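Local coordinates for cellulosomal scaffoldin adaptor protein B (Acetivibrio cellulolyticus, PDB 3BWZ), which acts as a cellulosomal adaptor scaffoldin, represented here by a type II cohesin module that probably binds the dockerin of a partner protein during cellulosome assembly, at residues A[4-9]-A[156-161]; A[19-24]-A[115-120]; A[28-33]-A[108-113]; A[32-37]-A[68-73]; A[39-44]-A[89-94]. One frame throughout, in Å; residues are numbered along the deposited sequence.

Overall arrangement
From the N terminus, 4-9 pairs with 156-161 in interaction 1, which closes the longest loop and encloses all the others. Next along the chain, 19-24 and 115-120 (interaction 2) close a second, inner loop. Interaction 3 joins the same two strands, 21-29 and 111-120, near their other ends, about 23 Å away between centres. Interaction 4 starts from residues shared with interaction 3, Thr32 and Asn33, and ends in the 68-73 loop. Interaction 5 ties strand 34-42 to strand 88-94 within the loops of interactions 2 and 3, and its segments alternate with those of interaction 4. Phe118 against Tyr43 joins interactions 2 and 5 across the sandwich interior.

Interaction 1: A[4-9]-A[156-161]; sequences TSSIEI and GYSVIQ
Ile7 and Val159 form the buried, core-facing side of this contact, and Glu8 and Ile160 a close-packed but solvent-facing side, on opposite faces of a parallel pairing between strands 6-9 and 158-160. On the inner face the two aliphatic side chains lie side by side and point the same way, with Ile7 CG2 4.0 Å from Val159 CG2. That same methyl also meets Tyr157, coming within 4.0 Å of its CE1 at an oblique angle to the ring. CG1 of Ile7 stands anti to the backbone N (chi1 -176°), which leaves CG2 as the branch turned to 156-161. The Tyr157 hydroxyl is held elsewhere, by Thr143, and strand 143-147 packs against this face. On the outer face the extended Glu8 chain passes over Ile160, its CD 3.6 Å from CG2 of the isoleucine. The loose part is the N-terminal end, where a water accepts from Ser5 N at 2.9 Å and makes only a weak bond to Gly156 O. Between the faces runs a parallel ladder: Ile7 N donates to Ser158 O at 2.9 Å, and Ile160 N to Ile7 O at 2.8 Å with an almost straight N-H...O angle of 178°. One face thus gives hydrocarbon to the interior of the cohesin sandwich, while on the other an exposed isoleucine packs along the aliphatic part of Glu8, whose carboxylate lies on that same face.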
# COMPACT_ATOMS: atom_id res chain seq x y z
N THR A 4 -11.04 15.30 -6.76
CA THR A 4 -11.35 14.07 -6.04
C THR A 4 -10.10 13.60 -5.29
O THR A 4 -8.97 13.64 -5.79
CB THR A 4 -11.97 12.93 -6.90
OG1 THR A 4 -11.05 11.84 -7.06
CG2 THR A 4 -12.45 13.45 -8.26
N SER A 5 -10.34 13.20 -4.07
CA SER A 5 -9.29 12.75 -3.18
C SER A 5 -9.42 11.25 -3.00
O SER A 5 -10.53 10.76 -2.79
CB SER A 5 -9.40 13.45 -1.84
OG SER A 5 -9.17 14.85 -1.95
N SER A 6 -8.33 10.51 -3.09
CA SER A 6 -8.41 9.06 -3.07
C SER A 6 -7.10 8.41 -2.69
O SER A 6 -6.02 9.00 -2.79
CB SER A 6 -8.85 8.52 -4.43
OG SER A 6 -7.88 8.85 -5.42
N ILE A 7 -7.22 7.14 -2.30
CA ILE A 7 -6.10 6.20 -2.24
C ILE A 7 -6.54 4.98 -3.02
O ILE A 7 -7.71 4.57 -2.94
CB ILE A 7 -5.70 5.87 -0.79
CG1 ILE A 7 -4.47 4.96 -0.76
CG2 ILE A 7 -6.86 5.31 0.02
CD1 ILE A 7 -3.83 4.83 0.64
N GLU A 8 -5.62 4.40 -3.79
CA GLU A 8 -5.92 3.30 -4.69
C GLU A 8 -4.79 2.32 -4.72
O GLU A 8 -3.62 2.70 -4.70
CB GLU A 8 -6.15 3.83 -6.12
CG GLU A 8 -6.60 2.75 -7.13
CD GLU A 8 -7.00 3.27 -8.49
OE1 GLU A 8 -6.90 4.48 -8.74
OE2 GLU A 8 -7.40 2.44 -9.34
N ILE A 9 -5.12 1.04 -4.87
CA ILE A 9 -4.14 0.01 -5.18
C ILE A 9 -4.15 -0.20 -6.69
O ILE A 9 -5.15 -0.60 -7.25
CB ILE A 9 -4.43 -1.32 -4.47
CG1 ILE A 9 -4.62 -1.11 -2.97
CG2 ILE A 9 -3.37 -2.35 -4.80
CD1 ILE A 9 -5.07 -2.38 -2.21
N GLY A 156 -13.46 12.41 3.66
CA GLY A 156 -13.30 13.09 2.40
C GLY A 156 -12.44 12.43 1.34
O GLY A 156 -12.01 13.14 0.41
N TYR A 157 -12.16 11.12 1.45
CA TYR A 157 -11.42 10.43 0.39
C TYR A 157 -12.02 9.07 0.09
O TYR A 157 -12.59 8.39 0.96
CB TYR A 157 -9.93 10.33 0.75
CG TYR A 157 -9.58 9.46 1.95
CD1 TYR A 157 -9.26 8.13 1.77
CD2 TYR A 157 -9.55 9.96 3.24
CE1 TYR A 157 -8.90 7.31 2.82
CE2 TYR A 157 -9.20 9.14 4.30
CZ TYR A 157 -8.87 7.82 4.10
OH TYR A 157 -8.52 7.03 5.15
N SER A 158 -11.90 8.67 -1.18
CA SER A 158 -12.31 7.34 -1.57
C SER A 158 -11.16 6.36 -1.38
O SER A 158 -9.98 6.73 -1.42
CB SER A 158 -12.76 7.35 -3.02
OG SER A 158 -11.70 7.83 -3.82
N VAL A 159 -11.53 5.10 -1.19
CA VAL A 159 -10.59 4.01 -1.07
C VAL A 159 -10.90 3.03 -2.20
O VAL A 159 -11.92 2.32 -2.16
CB VAL A 159 -10.67 3.34 0.33
CG1 VAL A 159 -9.65 2.23 0.41
CG2 VAL A 159 -10.45 4.37 1.43
N ILE A 160 -10.06 3.07 -3.24
CA ILE A 160 -10.33 2.37 -4.48
C ILE A 160 -9.55 1.04 -4.45
O ILE A 160 -8.33 1.00 -4.60
CB ILE A 160 -9.95 3.25 -5.72
CG1 ILE A 160 -10.61 4.63 -5.67
CG2 ILE A 160 -10.24 2.53 -7.03
CD1 ILE A 160 -10.01 5.63 -6.63
N GLN A 161 -10.30 -0.02 -4.24
CA GLN A 161 -9.78 -1.35 -3.99
C GLN A 161 -11.00 -2.28 -3.95
O GLN A 161 -12.08 -1.84 -3.60
CB GLN A 161 -9.00 -1.40 -2.66
CG GLN A 161 -9.84 -1.11 -1.40
CD GLN A 161 -10.52 -2.30 -0.82
OE1 GLN A 161 -10.07 -3.42 -0.99
NE2 GLN A 161 -11.60 -2.05 -0.08
O HOH W 1 -13.00 13.43 -2.85

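Interaction 2: A[19-24]-A[115-120]; sequences GEIVTA and VVKFKV
Strands 21-24 and 115-120 run antiparallel at 156°, and the hydrogen-bonded pairs Val22-Phe118 and Ala24-Val116 each form two reciprocal N-H...O bonds, such as Val22 N to Phe118 O at 2.8 Å. Beyond the regular pairs, Gly19 N reaches Val120 O at 2.7 Å and prolongs the ladder into the turn. On the face of Thr23 and Lys117 the two side chains lie alongside each other and point the same way. The lysine chain is extended as far as CE and bends only at its last torsion (chi4 -75°), which brings NZ back to Thr23 OG1, where it donates a 2.9 Å bond. The threonine methyl CG2 turns to Val115 CG1 at 3.3 Å, closer than usual for two carbons, so packing here is tight. Farther along, Ile21 CG2 rests on Lys117 CB, and Ile21 CD1 on Lys119 CB at 3.8 Å. The other face is apolar and buried: Val22 CG2 meets Val120 CG2 at 3.7 Å, and Ala24 CB approaches the Phe118 ring at its edge, 4.2 Å from CE1. Leu11 and Ile9 of the neighbouring strand 6-11 pack on this side, and the Phe118 ring goes on to meet Tyr43. The pairing therefore has two chemistries, an amphipathic outer surface where a lysine is tethered by a hydroxyl, and an inner one contributing hydrocarbon to the core of the cohesin sandwich.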
# COMPACT_ATOMS: atom_id res chain seq x y z
N GLY A 19 4.73 -17.23 -11.97
CA GLY A 19 6.09 -16.82 -11.80
C GLY A 19 6.36 -15.35 -12.07
O GLY A 19 7.43 -14.84 -11.72
N GLU A 20 5.44 -14.66 -12.73
CA GLU A 20 5.65 -13.26 -12.98
C GLU A 20 5.51 -12.43 -11.70
O GLU A 20 4.88 -12.85 -10.73
CB GLU A 20 4.64 -12.74 -14.00
CG GLU A 20 4.92 -13.12 -15.42
CD GLU A 20 4.02 -12.36 -16.38
OE1 GLU A 20 3.95 -11.12 -16.32
OE2 GLU A 20 3.39 -13.01 -17.20
N ILE A 21 6.08 -11.23 -11.76
CA ILE A 21 5.93 -10.26 -10.68
C ILE A 21 4.85 -9.24 -11.08
O ILE A 21 4.91 -8.65 -12.16
CB ILE A 21 7.26 -9.54 -10.38
CG1 ILE A 21 8.36 -10.56 -10.07
CG2 ILE A 21 7.08 -8.54 -9.23
CD1 ILE A 21 8.04 -11.55 -8.99
N VAL A 22 3.91 -9.03 -10.18
CA VAL A 22 2.89 -8.01 -10.31
C VAL A 22 3.21 -6.93 -9.29
O VAL A 22 3.36 -7.22 -8.09
CB VAL A 22 1.49 -8.61 -10.04
CG1 VAL A 22 0.42 -7.50 -10.01
CG2 VAL A 22 1.14 -9.70 -11.04
N THR A 23 3.33 -5.68 -9.73
CA THR A 23 3.69 -4.59 -8.85
C THR A 23 2.45 -3.82 -8.48
O THR A 23 1.79 -3.24 -9.36
CB THR A 23 4.74 -3.69 -9.52
OG1 THR A 23 5.91 -4.47 -9.83
CG2 THR A 23 5.15 -2.55 -8.62
N ALA A 24 2.14 -3.79 -7.19
CA ALA A 24 1.02 -3.04 -6.66
C ALA A 24 1.55 -1.72 -6.10
O ALA A 24 2.26 -1.68 -5.10
CB ALA A 24 0.31 -3.85 -5.57
N VAL A 115 5.20 0.51 -2.57
CA VAL A 115 5.00 -0.50 -3.59
C VAL A 115 5.13 -1.87 -2.94
O VAL A 115 6.05 -2.12 -2.16
CB VAL A 115 6.08 -0.31 -4.67
CG1 VAL A 115 6.07 -1.40 -5.67
CG2 VAL A 115 5.90 1.02 -5.35
N VAL A 116 4.20 -2.76 -3.29
CA VAL A 116 4.29 -4.16 -2.89
C VAL A 116 4.30 -4.99 -4.15
O VAL A 116 3.35 -4.96 -4.93
CB VAL A 116 3.14 -4.62 -1.95
CG1 VAL A 116 3.35 -6.10 -1.57
CG2 VAL A 116 3.09 -3.74 -0.72
N LYS A 117 5.38 -5.74 -4.35
CA LYS A 117 5.50 -6.65 -5.46
C LYS A 117 5.06 -8.04 -5.02
O LYS A 117 5.37 -8.49 -3.93
CB LYS A 117 6.93 -6.66 -5.96
CG LYS A 117 7.28 -5.36 -6.65
CD LYS A 117 8.76 -5.24 -6.94
CE LYS A 117 9.07 -4.02 -7.75
NZ LYS A 117 8.67 -4.17 -9.17
N PHE A 118 4.36 -8.72 -5.92
CA PHE A 118 3.86 -10.06 -5.68
C PHE A 118 4.29 -11.00 -6.78
O PHE A 118 4.10 -10.73 -7.96
CB PHE A 118 2.32 -10.09 -5.60
CG PHE A 118 1.74 -9.39 -4.42
CD1 PHE A 118 1.29 -8.08 -4.52
CD2 PHE A 118 1.59 -10.04 -3.22
CE1 PHE A 118 0.74 -7.45 -3.43
CE2 PHE A 118 1.03 -9.42 -2.13
CZ PHE A 118 0.60 -8.13 -2.25
N LYS A 119 4.85 -12.14 -6.38
CA LYS A 119 5.10 -13.24 -7.30
C LYS A 119 3.83 -14.06 -7.45
O LYS A 119 3.19 -14.42 -6.45
CB LYS A 119 6.24 -14.09 -6.74
CG LYS A 119 6.73 -15.33 -7.49
CD LYS A 119 7.53 -16.28 -6.52
CE LYS A 119 8.70 -15.61 -5.79
NZ LYS A 119 9.31 -16.51 -4.74
N VAL A 120 3.48 -14.39 -8.69
CA VAL A 120 2.29 -15.17 -8.98
C VAL A 120 2.61 -16.66 -8.81
O VAL A 120 3.38 -17.23 -9.59
CB VAL A 120 1.76 -14.89 -10.41
CG1 VAL A 120 0.55 -15.76 -10.70
CG2 VAL A 120 1.45 -13.39 -10.56

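Interaction 3: A[28-33]-A[108-113]; sequences IKNITN and EQTGTV
Ile28 and Gly111 form an antiparallel hydrogen-bonded pair at one end of the ladder between strands 21-29 and 111-120, where the cohesin beta-sandwich passes into loops. Ile28 N donates to Gly111 O at 2.8 Å, and the return bond runs from Gly111 N. In the conformer given, one of two, Ile28 has CG1 between its backbone N and carbonyl carbon (chi1 67°), which lays CG1 and CD1 along the backbone of 108-111, while CG2 meets Val113 CG1 at 4.0 Å, the two side chains crossing at about a right angle. Phe34 and Ile69 also pack on this isoleucine.

Past the strand end, side chains and single peptide groups take over from the regular ladder. Gln109, extended beyond CG, runs alongside Thr32 and Asn33; its CG lies 3.3 Å from Ile31 O. Its own carbonyl O accepts from Ile31 N at 2.9 Å, with a nearly straight N-H...O angle of 174°. Thr110 has its hydroxyl beside the backbone N (chi1 -65°), and this rotation presents OG1 to Asn30 N, which donates to it at 3.0 Å, while the methyl CG2 is left over Ile28 O at 3.6 Å. Asn30, in the left-handed backbone region, turns the chain here; its side chain lies beside that of Thr110 and points the same way, with ND2 donating to Thr4 O. The remaining amide oxygen is linked by water: one molecule donates to Asn30 OD1 at 2.7 Å and hydrogen-bonds to Thr110 OG1.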
# COMPACT_ATOMS: atom_id res chain seq x y z
N ILE A 28 -1.89 7.79 -3.83
CA ILE A 28 -2.80 8.79 -3.31
C ILE A 28 -2.94 9.94 -4.30
O ILE A 28 -2.01 10.22 -5.05
CB ILE A 28 -2.40 9.31 -1.90
CG1 ILE A 28 -1.09 10.11 -1.91
CG2 ILE A 28 -2.33 8.17 -0.90
CD1 ILE A 28 -0.79 10.83 -0.59
N LYS A 29 -4.09 10.58 -4.27
CA LYS A 29 -4.38 11.75 -5.05
C LYS A 29 -5.07 12.79 -4.19
O LYS A 29 -6.10 12.52 -3.57
CB LYS A 29 -5.31 11.40 -6.21
CG LYS A 29 -5.58 12.50 -7.17
CD LYS A 29 -6.36 12.01 -8.37
CE LYS A 29 -7.87 12.22 -8.26
NZ LYS A 29 -8.49 11.41 -7.17
N ASN A 30 -4.52 14.01 -4.20
CA ASN A 30 -5.16 15.16 -3.59
C ASN A 30 -5.50 14.95 -2.13
O ASN A 30 -6.57 15.33 -1.69
CB ASN A 30 -6.40 15.59 -4.38
CG ASN A 30 -6.07 15.93 -5.80
OD1 ASN A 30 -5.05 16.56 -6.08
ND2 ASN A 30 -6.90 15.48 -6.72
N ILE A 31 -4.56 14.39 -1.37
CA ILE A 31 -4.74 14.25 0.07
C ILE A 31 -4.07 15.45 0.73
O ILE A 31 -2.84 15.54 0.79
CB ILE A 31 -4.19 12.93 0.61
CG1 ILE A 31 -4.79 11.72 -0.13
CG2 ILE A 31 -4.42 12.87 2.12
CD1 ILE A 31 -6.29 11.57 0.03
N THR A 32 -4.88 16.38 1.21
CA THR A 32 -4.37 17.66 1.66
C THR A 32 -3.39 17.51 2.82
O THR A 32 -3.70 16.87 3.82
CB THR A 32 -5.53 18.57 2.07
OG1 THR A 32 -6.40 18.73 0.96
CG2 THR A 32 -5.01 19.92 2.54
N ASN A 33 -2.19 18.07 2.66
CA ASN A 33 -1.19 18.10 3.72
C ASN A 33 -0.82 16.72 4.25
O ASN A 33 -0.44 16.58 5.40
CB ASN A 33 -1.63 19.05 4.86
CG ASN A 33 -1.81 20.48 4.40
OD1 ASN A 33 -2.56 21.27 5.03
ND2 ASN A 33 -1.13 20.84 3.36
N GLU A 108 3.22 16.70 0.06
CA GLU A 108 3.16 15.56 -0.85
C GLU A 108 1.77 14.97 -0.92
O GLU A 108 1.48 13.96 -0.30
CB GLU A 108 4.07 14.48 -0.31
CG GLU A 108 5.48 14.90 -0.21
CD GLU A 108 6.31 13.86 0.47
OE1 GLU A 108 5.78 12.81 0.91
OE2 GLU A 108 7.52 14.10 0.57
N GLN A 109 0.89 15.60 -1.70
CA GLN A 109 -0.54 15.29 -1.72
C GLN A 109 -0.91 14.22 -2.73
O GLN A 109 -2.00 13.63 -2.61
CB GLN A 109 -1.35 16.57 -1.99
CG GLN A 109 -1.00 17.65 -0.97
CD GLN A 109 -1.95 18.82 -0.96
OE1 GLN A 109 -2.69 19.08 -1.94
NE2 GLN A 109 -1.96 19.52 0.12
N THR A 110 -0.04 13.99 -3.70
CA THR A 110 -0.30 13.06 -4.80
C THR A 110 0.97 12.30 -5.08
O THR A 110 2.01 12.90 -5.32
CB THR A 110 -0.76 13.81 -6.06
OG1 THR A 110 -2.02 14.43 -5.77
CG2 THR A 110 -0.92 12.87 -7.24
N GLY A 111 0.89 10.97 -5.06
CA GLY A 111 2.04 10.14 -5.40
C GLY A 111 1.88 8.73 -4.91
O GLY A 111 0.83 8.35 -4.42
N THR A 112 2.94 7.95 -5.07
CA THR A 112 2.93 6.55 -4.67
C THR A 112 3.59 6.45 -3.31
O THR A 112 4.77 6.79 -3.16
CB THR A 112 3.69 5.69 -5.72
OG1 THR A 112 3.07 5.85 -7.00
CG2 THR A 112 3.76 4.22 -5.32
N VAL A 113 2.83 6.03 -2.31
CA VAL A 113 3.35 5.98 -0.97
C VAL A 113 4.25 4.78 -0.73
O VAL A 113 5.11 4.84 0.13
CB VAL A 113 2.23 6.05 0.09
CG1 VAL A 113 1.46 7.35 -0.01
CG2 VAL A 113 1.31 4.91 0.06
O HOH W 2 -3.06 15.92 -7.77

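Interaction 4: A[32-37]-A[68-73]; sequences TNFSGC and TILNSD
Leu70 meets Phe34 where the loop following strand 65-66 packs against the start of strand 34-42, at one end of the cohesin beta-sandwich. From a backbone in the left-handed region, the CB of Leu70 heads toward the strand, and CG is placed anti to the carbonyl carbon (chi1 -61°), 3.9 Å from Phe34 CE1. The chain then forks. Leu70 CD1 approaches the ring obliquely, 3.9 Å from Phe34 CE1 and slightly farther from CZ. Leu70 CD2 is equally near CE1 and also lies 3.6 Å from Ser35 O, so both branches touch the aromatic and one of them the Ser35 carbonyl as well. Ile69 adds its terminal CD1 at 4.1 Å from Phe34 CE1, again obliquely, and both aliphatic chains cross the phenylalanine side chain at about a right angle. No hydrogen bond joins the two segments; the contact is buried and rests on van der Waals packing, mostly apolar. Polar anchoring comes from Glu108, whose carboxylate accepts from Leu70 N, and Val113 packs against Phe34 as well. The aromatic also lies against its own strand: Gly36 N sits over the centre of one ring face, 3.5 Å above the plane.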
# COMPACT_ATOMS: atom_id res chain seq x y z
N THR A 32 -4.88 16.38 1.21
CA THR A 32 -4.37 17.66 1.66
C THR A 32 -3.39 17.51 2.82
O THR A 32 -3.70 16.87 3.82
CB THR A 32 -5.53 18.57 2.07
OG1 THR A 32 -6.40 18.73 0.96
CG2 THR A 32 -5.01 19.92 2.54
N ASN A 33 -2.19 18.07 2.66
CA ASN A 33 -1.19 18.10 3.72
C ASN A 33 -0.82 16.72 4.25
O ASN A 33 -0.44 16.58 5.40
CB ASN A 33 -1.63 19.05 4.86
CG ASN A 33 -1.81 20.48 4.40
OD1 ASN A 33 -2.56 21.27 5.03
ND2 ASN A 33 -1.13 20.84 3.36
N PHE A 34 -0.85 15.73 3.37
CA PHE A 34 -0.51 14.37 3.71
C PHE A 34 0.90 14.25 4.30
O PHE A 34 1.84 14.78 3.74
CB PHE A 34 -0.58 13.52 2.44
CG PHE A 34 -0.18 12.08 2.63
CD1 PHE A 34 1.05 11.60 2.21
CD2 PHE A 34 -1.04 11.19 3.23
CE1 PHE A 34 1.37 10.28 2.36
CE2 PHE A 34 -0.72 9.88 3.36
CZ PHE A 34 0.50 9.43 2.95
N SER A 35 1.04 13.47 5.38
CA SER A 35 2.34 13.22 5.98
C SER A 35 2.66 11.76 6.29
O SER A 35 3.75 11.49 6.76
CB SER A 35 2.48 13.98 7.28
OG SER A 35 1.76 13.32 8.33
N GLY A 36 1.75 10.84 6.02
CA GLY A 36 1.98 9.46 6.39
C GLY A 36 0.72 8.66 6.45
O GLY A 36 -0.38 9.19 6.33
N CYS A 37 0.88 7.36 6.67
CA CYS A 37 -0.26 6.47 6.67
C CYS A 37 0.02 5.19 7.43
O CYS A 37 1.18 4.82 7.62
CB CYS A 37 -0.71 6.14 5.24
SG CYS A 37 0.54 5.34 4.21
N THR A 68 7.18 7.15 -4.62
CA THR A 68 7.60 8.44 -5.15
C THR A 68 7.39 9.59 -4.17
O THR A 68 7.86 10.70 -4.43
CB THR A 68 6.89 8.77 -6.46
OG1 THR A 68 5.51 8.82 -6.19
CG2 THR A 68 7.16 7.73 -7.54
N ILE A 69 6.73 9.33 -3.05
CA ILE A 69 6.59 10.29 -1.97
C ILE A 69 6.93 9.58 -0.66
O ILE A 69 7.21 8.40 -0.67
CB ILE A 69 5.18 10.94 -1.91
CG1 ILE A 69 4.07 9.92 -1.70
CG2 ILE A 69 4.94 11.82 -3.14
CD1 ILE A 69 2.69 10.55 -1.50
N LEU A 70 7.01 10.33 0.44
CA LEU A 70 7.45 9.81 1.76
C LEU A 70 8.90 9.36 1.70
O LEU A 70 9.32 8.46 2.41
CB LEU A 70 6.55 8.73 2.35
CG LEU A 70 5.12 9.14 2.63
CD1 LEU A 70 4.33 7.95 3.16
CD2 LEU A 70 5.06 10.32 3.60
N ASN A 71 9.68 10.07 0.90
CA ASN A 71 11.06 9.77 0.60
C ASN A 71 12.05 10.82 1.10
O ASN A 71 13.27 10.68 0.90
CB ASN A 71 11.16 9.58 -0.94
CG ASN A 71 10.90 8.20 -1.37
OD1 ASN A 71 11.04 7.19 -0.66
ND2 ASN A 71 10.40 8.14 -2.58
N SER A 72 11.56 11.85 1.78
CA SER A 72 12.42 12.94 2.25
C SER A 72 12.90 12.67 3.67
O SER A 72 12.30 11.91 4.42
CB SER A 72 11.66 14.26 2.25
OG SER A 72 11.21 14.56 0.93
N ASP A 73 14.00 13.33 4.04
CA ASP A 73 14.64 13.16 5.35
C ASP A 73 13.92 13.94 6.45
O ASP A 73 14.46 14.91 7.01
CB ASP A 73 16.11 13.61 5.29
CG ASP A 73 17.06 12.63 4.64
OD1 ASP A 73 16.66 11.54 4.20
OD2 ASP A 73 18.27 13.00 4.60

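Interaction 5: A[39-44]-A[89-94]; sequences LNMKYD and LNFSKA
The Phe91 ring takes Leu39 on one face and Met41 at its edge. Leu39 CB sits above that face, 4.3 Å from the ring centroid and 26° off the normal, a CH-pi contact, while its CD1 touches CE1 of the ring at 3.8 Å. The carbonyl O of Leu39 also lies above the ring plane, offset toward the rim. In the conformer given, one of two, Met41 SD lies in the ring plane at the rim, 3.8 Å from Phe91 CE2, which makes a Met-aromatic contact. The ring reaches both because Phe91 CG occupies the position between backbone N and carbonyl carbon (chi1 58°), folding the side chain back over 39-41. The second flat group, Tyr43, presents its edge to Leu89, with CE2 3.8 Å from CG of the leucine, and the two side chains cross at about a right angle. These contacts belong to the antiparallel pairing of strands 34-42 and 88-94 in the beta-sandwich of the cohesin module. Leu39 and Phe91 form one hydrogen-bonded pair and Met41 and Leu89 the next, with Met41 N donating to Leu89 O at 2.8 Å. Both pairs turn their side chains into the core, where Ile26 of the facing strand 21-29 meets Leu39, Met41 and Phe91. Asn40 and Asn90 pair without hydrogen bonds between their backbones on the other face, their amide planes 78° apart.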
# COMPACT_ATOMS: atom_id res chain seq x y z
N LEU A 39 -1.59 1.28 6.78
CA LEU A 39 -2.39 0.52 5.84
C LEU A 39 -2.42 -0.94 6.22
O LEU A 39 -1.44 -1.48 6.72
CB LEU A 39 -1.85 0.68 4.41
CG LEU A 39 -1.72 2.13 3.93
CD1 LEU A 39 -1.03 2.16 2.58
CD2 LEU A 39 -3.06 2.86 3.84
N ASN A 40 -3.54 -1.58 5.92
CA ASN A 40 -3.73 -3.00 6.16
C ASN A 40 -4.18 -3.65 4.87
O ASN A 40 -5.33 -3.47 4.46
CB ASN A 40 -4.77 -3.19 7.28
CG ASN A 40 -4.88 -4.60 7.75
OD1 ASN A 40 -5.91 -5.30 7.50
ND2 ASN A 40 -3.85 -5.07 8.41
N MET A 41 -3.27 -4.41 4.27
CA MET A 41 -3.50 -5.05 2.97
C MET A 41 -3.76 -6.53 3.17
O MET A 41 -3.19 -7.18 4.04
CB MET A 41 -2.32 -4.90 2.06
CG MET A 41 -2.12 -3.50 1.61
SD MET A 41 -0.65 -3.30 0.62
CE MET A 41 -1.05 -4.21 -0.87
N LYS A 42 -4.62 -7.08 2.31
CA LYS A 42 -4.96 -8.50 2.31
C LYS A 42 -4.78 -9.07 0.91
O LYS A 42 -5.15 -8.47 -0.08
CB LYS A 42 -6.41 -8.67 2.76
CG LYS A 42 -6.93 -10.09 2.82
CD LYS A 42 -6.39 -10.86 4.00
CE LYS A 42 -6.87 -12.29 4.02
NZ LYS A 42 -6.30 -13.09 2.90
N TYR A 43 -4.19 -10.25 0.86
CA TYR A 43 -4.02 -11.00 -0.39
C TYR A 43 -4.20 -12.47 -0.08
O TYR A 43 -4.20 -12.87 1.09
CB TYR A 43 -2.65 -10.71 -1.04
CG TYR A 43 -1.49 -11.17 -0.19
CD1 TYR A 43 -0.91 -12.41 -0.39
CD2 TYR A 43 -1.04 -10.41 0.86
CE1 TYR A 43 0.11 -12.87 0.42
CE2 TYR A 43 -0.00 -10.84 1.68
CZ TYR A 43 0.57 -12.08 1.47
OH TYR A 43 1.55 -12.52 2.32
N ASP A 44 -4.32 -13.29 -1.12
CA ASP A 44 -4.51 -14.72 -0.95
C ASP A 44 -3.14 -15.37 -1.03
O ASP A 44 -2.53 -15.39 -2.08
CB ASP A 44 -5.44 -15.28 -2.05
CG ASP A 44 -5.70 -16.75 -1.89
OD1 ASP A 44 -4.93 -17.44 -1.16
OD2 ASP A 44 -6.67 -17.23 -2.52
N LEU A 89 -0.68 -7.74 5.36
CA LEU A 89 0.45 -6.84 5.49
C LEU A 89 -0.08 -5.60 6.21
O LEU A 89 -0.92 -4.88 5.67
CB LEU A 89 1.01 -6.43 4.12
CG LEU A 89 1.32 -7.56 3.13
CD1 LEU A 89 1.82 -6.97 1.80
CD2 LEU A 89 2.33 -8.54 3.71
N ASN A 90 0.44 -5.32 7.39
CA ASN A 90 0.03 -4.15 8.18
C ASN A 90 1.29 -3.31 8.36
O ASN A 90 2.26 -3.78 8.92
CB ASN A 90 -0.56 -4.63 9.53
CG ASN A 90 -1.09 -3.52 10.47
OD1 ASN A 90 -2.02 -3.80 11.32
ND2 ASN A 90 -0.44 -2.43 10.53
N PHE A 91 1.29 -2.09 7.85
CA PHE A 91 2.48 -1.27 7.91
C PHE A 91 2.14 0.18 8.07
O PHE A 91 1.06 0.64 7.72
CB PHE A 91 3.38 -1.50 6.69
CG PHE A 91 2.71 -1.23 5.37
CD1 PHE A 91 2.77 0.01 4.76
CD2 PHE A 91 1.99 -2.24 4.72
CE1 PHE A 91 2.12 0.24 3.56
CE2 PHE A 91 1.37 -2.02 3.51
CZ PHE A 91 1.45 -0.77 2.94
N SER A 92 3.12 0.91 8.61
CA SER A 92 3.01 2.34 8.83
C SER A 92 4.24 3.02 8.27
O SER A 92 5.35 2.52 8.46
CB SER A 92 2.88 2.66 10.33
OG SER A 92 2.62 4.04 10.53
N LYS A 93 4.04 4.17 7.63
CA LYS A 93 5.11 4.94 7.03
C LYS A 93 4.72 6.39 7.17
O LYS A 93 3.72 6.81 6.61
CB LYS A 93 5.19 4.53 5.54
CG LYS A 93 6.32 5.04 4.75
CD LYS A 93 6.34 4.40 3.37
CE LYS A 93 7.51 4.88 2.61
NZ LYS A 93 7.57 4.19 1.32
N ALA A 94 5.50 7.16 7.92
CA ALA A 94 5.10 8.52 8.25
C ALA A 94 6.28 9.39 8.62
O ALA A 94 7.21 8.96 9.29
CB ALA A 94 4.06 8.51 9.37